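Putative short-chain dehydrogenase/reductase (Burkholderia xenovorans, PDB 5IZ4) binds ADP in the nucleotide pocket of a short-chain dehydrogenase/reductase fold and is probably an NADPH-dependent 3-oxoacyl-[acyl-carrier-protein] reductase. Local coordinates at residues 122-125 and 126-130. Sequence-based numbering, arbitrary orientation. Where two conformers were deposited one is given.
Sequences ERVY and RVNLI. With ADP (adenosine-5'-diphosphate), chain B.
Tyr125 O accepts two backbone hydrogen bonds, from Leu129 N and from Ile130 N, each 3.0 Å long. The second is the i+5 bond of a pi-type turn within helix 118-146, a helix of the Rossmann fold of the short-chain dehydrogenase/reductase family. Ile130 N lies nearly along the C=O axis, whereas Leu129 N is tilted 34° from the carbonyl plane. One residue earlier, Asn128 N makes the ordinary i+4 hydrogen bond to Val124 O, 2.9 Å long. Leu129 CB sits over one face of the Tyr125 ring, 3.8 Å from its centroid and offset toward the rim. Both side chains run the same way: they sit four residues apart, and each has CG anti to its backbone N (chi1 -162° and -170°). Leu129 CG reaches the far end of the ring, 3.5 Å from Tyr125 CZ. Ile130 CD1 meets Tyr125 CD1 obliquely. This side of the helix faces a second subunit, whose Tyr125 stacks on this one. Glu122 and Arg126 form reciprocal salt bridges with Arg126 and Glu122 of that subunit. Arg126 NH1 also donates to Gly76 O of its own chain and makes a salt bridge with Asp118 of the second subunit. The buried Asn128 amide is held at both ends, OD1 by Thr104 N and ND2 by Ser176 OG. Its ND2 also lies 3.3 Å from Val124 CG1. Val127 lines the ADP pocket: its CG1 packs against the adenine, and its CG2 is 3.5 Å from ADP N6.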
ATOM      1  N   GLU A 122     -22.617  -0.489  14.045  1.00 18.43           N
ATOM      2  CA  GLU A 122     -23.662  -0.426  13.022  1.00 18.28           C
ATOM      3  C   GLU A 122     -24.104   1.008  12.753  1.00 18.64           C
ATOM      4  O   GLU A 122     -24.375   1.364  11.601  1.00 20.96           O
ATOM      5  CB  GLU A 122     -24.874  -1.285  13.415  1.00 15.49           C
ATOM      6  CG  GLU A 122     -24.564  -2.771  13.476  1.00 21.43           C
ATOM      7  CD  GLU A 122     -25.791  -3.655  13.302  1.00 30.86           C
ATOM      8  OE1 GLU A 122     -26.876  -3.279  13.799  1.00 22.88           O
ATOM      9  OE2 GLU A 122     -25.664  -4.731  12.666  1.00 29.68           O
ATOM     10  N   ARG A 123     -24.181   1.849  13.797  1.00 17.53           N
ATOM     11  CA  ARG A 123     -24.650   3.218  13.600  1.00 18.51           C
ATOM     12  C   ARG A 123     -23.727   3.967  12.657  1.00 21.51           C
ATOM     13  O   ARG A 123     -24.180   4.681  11.754  1.00 20.56           O
ATOM     14  CB  ARG A 123     -24.736   3.949  14.940  1.00 19.98           C
ATOM     15  CG  ARG A 123     -25.418   5.325  14.865  1.00 20.18           C
ATOM     16  CD  ARG A 123     -25.231   6.117  16.156  1.00 19.12           C
ATOM     17  NE  ARG A 123     -23.837   6.536  16.298  1.00 19.68           N
ATOM     18  CZ  ARG A 123     -23.318   7.612  15.713  1.00 24.85           C
ATOM     19  NH1 ARG A 123     -24.083   8.394  14.954  1.00 22.00           N
ATOM     20  NH2 ARG A 123     -22.030   7.911  15.888  1.00 20.04           N
ATOM     21  N   VAL A 124     -22.423   3.800  12.843  1.00 18.31           N
ATOM     22  CA  VAL A 124     -21.444   4.490  12.012  0.68 18.58           C
ATOM     23  C   VAL A 124     -21.411   3.893  10.610  1.00 19.09           C
ATOM     24  O   VAL A 124     -21.310   4.612   9.606  1.00 16.93           O
ATOM     25  CB  VAL A 124     -20.066   4.419  12.695  0.68 21.43           C
ATOM     26  CG1 VAL A 124     -18.992   4.959  11.796  0.68 17.08           C
ATOM     27  CG2 VAL A 124     -20.097   5.175  14.018  0.68 17.17           C
ATOM     28  N   TYR A 125     -21.486   2.560  10.522  1.00 18.14           N
ATOM     29  CA  TYR A 125     -21.420   1.890   9.229  1.00 17.24           C
ATOM     30  C   TYR A 125     -22.632   2.231   8.378  1.00 19.25           C
ATOM     31  O   TYR A 125     -22.529   2.311   7.147  1.00 17.50           O
ATOM     32  CB  TYR A 125     -21.337   0.383   9.445  1.00 17.78           C
ATOM     33  CG  TYR A 125     -20.838  -0.448   8.285  1.00 16.27           C
ATOM     34  CD1 TYR A 125     -21.684  -1.331   7.626  1.00 15.72           C
ATOM     35  CD2 TYR A 125     -19.505  -0.395   7.885  1.00 15.29           C
ATOM     36  CE1 TYR A 125     -21.219  -2.137   6.581  1.00 17.87           C
ATOM     37  CE2 TYR A 125     -19.039  -1.181   6.857  1.00 17.66           C
ATOM     38  CZ  TYR A 125     -19.894  -2.047   6.199  1.00 17.96           C
ATOM     39  OH  TYR A 125     -19.412  -2.854   5.168  1.00 16.95           O
ATOM     40  N   ARG A 126     -23.777   2.442   9.029  1.00 17.84           N
ATOM     41  CA  ARG A 126     -25.005   2.718   8.301  1.00 20.67           C
ATOM     42  C   ARG A 126     -24.894   4.008   7.500  1.00 16.97           C
ATOM     43  O   ARG A 126     -25.365   4.075   6.362  1.00 21.00           O
ATOM     44  CB  ARG A 126     -26.165   2.764   9.295  1.00 20.43           C
ATOM     45  CG  ARG A 126     -27.400   3.512   8.864  1.00 26.64           C
ATOM     46  CD  ARG A 126     -28.271   2.725   7.892  1.00 25.22           C
ATOM     47  NE  ARG A 126     -28.553   1.338   8.282  1.00 22.97           N
ATOM     48  CZ  ARG A 126     -29.269   0.516   7.522  1.00 18.02           C
ATOM     49  NH1 ARG A 126     -29.781   0.973   6.380  1.00 18.68           N
ATOM     50  NH2 ARG A 126     -29.484  -0.743   7.888  1.00 19.80           N
ATOM     51  N   VAL A 127     -24.250   5.033   8.063  1.00 16.02           N
ATOM     52  CA  VAL A 127     -24.080   6.288   7.334  1.00 15.25           C
ATOM     53  C   VAL A 127     -22.862   6.223   6.429  1.00 19.81           C
ATOM     54  O   VAL A 127     -22.916   6.589   5.248  1.00 17.94           O
ATOM     55  CB  VAL A 127     -23.960   7.476   8.303  1.00 18.09           C
ATOM     56  CG1 VAL A 127     -23.909   8.782   7.512  1.00 19.14           C
ATOM     57  CG2 VAL A 127     -25.094   7.481   9.335  1.00 17.61           C
ATOM     58  N   ASN A 128     -21.732   5.773   6.974  1.00 15.35           N
ATOM     59  CA  ASN A 128     -20.468   5.981   6.288  1.00 15.06           C
ATOM     60  C   ASN A 128     -20.285   5.024   5.127  1.00 22.61           C
ATOM     61  O   ASN A 128     -19.629   5.375   4.136  1.00 19.51           O
ATOM     62  CB  ASN A 128     -19.303   5.839   7.276  1.00 14.90           C
ATOM     63  CG  ASN A 128     -19.299   6.920   8.327  1.00 18.21           C
ATOM     64  OD1 ASN A 128     -20.171   7.790   8.348  1.00 23.02           O
ATOM     65  ND2 ASN A 128     -18.318   6.875   9.218  1.00 17.52           N
ATOM     66  N   LEU A 129     -20.849   3.820   5.217  1.00 16.50           N
ATOM     67  CA  LEU A 129     -20.627   2.818   4.186  1.00 17.29           C
ATOM     68  C   LEU A 129     -21.917   2.470   3.463  1.00 19.24           C
ATOM     69  O   LEU A 129     -21.991   2.646   2.242  1.00 18.21           O
ATOM     70  CB  LEU A 129     -19.971   1.560   4.789  1.00 15.18           C
ATOM     71  CG  LEU A 129     -19.446   0.490   3.823  1.00 14.86           C
ATOM     72  CD1 LEU A 129     -20.581  -0.320   3.168  1.00 15.18           C
ATOM     73  CD2 LEU A 129     -18.533   1.118   2.769  1.00 16.46           C
ATOM     74  N   ILE A 130     -22.931   1.967   4.176  1.00 14.87           N
ATOM     75  CA  ILE A 130     -24.182   1.610   3.519  1.00 17.81           C
ATOM     76  C   ILE A 130     -24.802   2.843   2.874  1.00 19.09           C
ATOM     77  O   ILE A 130     -25.215   2.811   1.709  1.00 18.51           O
ATOM     78  CB  ILE A 130     -25.152   0.950   4.514  1.00 14.08           C
ATOM     79  CG1 ILE A 130     -24.544  -0.367   5.016  1.00 17.51           C
ATOM     80  CG2 ILE A 130     -26.506   0.734   3.833  1.00 16.29           C
ATOM     81  CD1 ILE A 130     -25.338  -1.079   6.087  1.00 19.06           C
TER
HETATM   82  PB  ADP B 300     -16.665  16.863   7.842  1.00 75.41           P
HETATM   83  O1B ADP B 300     -17.333  15.568   7.253  1.00 78.40           O
HETATM   84  O2B ADP B 300     -16.887  18.181   7.045  1.00 71.57           O
HETATM   85  O3B ADP B 300     -15.242  16.705   8.465  1.00 84.00           O
HETATM   86  PA  ADP B 300     -19.319  17.271   9.275  1.00 60.68           P
HETATM   87  O1A ADP B 300     -19.960  16.419  10.511  1.00 54.81           O
HETATM   88  O2A ADP B 300     -19.788  18.759   9.318  1.00 64.01           O
HETATM   89  O3A ADP B 300     -17.763  16.969   9.291  1.00 75.39           O
HETATM   90  O5' ADP B 300     -20.078  16.475   8.039  1.00 56.09           O
HETATM   91  C5' ADP B 300     -20.972  15.373   8.267  1.00 32.72           C
HETATM   92  C4' ADP B 300     -22.282  15.786   7.592  1.00 31.35           C
HETATM   93  O4' ADP B 300     -23.112  14.590   7.310  1.00 23.89           O
HETATM   94  C3' ADP B 300     -23.169  16.720   8.453  1.00 28.52           C
HETATM   95  O3' ADP B 300     -23.869  17.643   7.666  1.00 36.78           O
HETATM   96  C2' ADP B 300     -24.160  15.682   9.046  1.00 31.17           C
HETATM   97  O2' ADP B 300     -25.332  16.409   9.420  1.00 38.43           O
HETATM   98  C1' ADP B 300     -24.408  14.803   7.835  1.00 22.00           C
HETATM   99  N9  ADP B 300     -25.019  13.513   8.217  1.00 22.36           N
HETATM  100  C8  ADP B 300     -24.840  12.752   9.383  1.00 21.72           C
HETATM  101  N7  ADP B 300     -25.574  11.665   9.347  1.00 21.69           N
HETATM  102  C5  ADP B 300     -26.253  11.704   8.145  1.00 22.64           C
HETATM  103  C6  ADP B 300     -27.165  10.843   7.562  1.00 18.53           C
HETATM  104  N6  ADP B 300     -27.542   9.709   8.202  1.00 22.84           N
HETATM  105  N1  ADP B 300     -27.668  11.146   6.360  1.00 18.56           N
HETATM  106  C2  ADP B 300     -27.282  12.283   5.757  1.00 18.47           C
HETATM  107  N3  ADP B 300     -26.424  13.160   6.244  1.00 23.66           N
HETATM  108  C4  ADP B 300     -25.915  12.845   7.444  1.00 23.10           C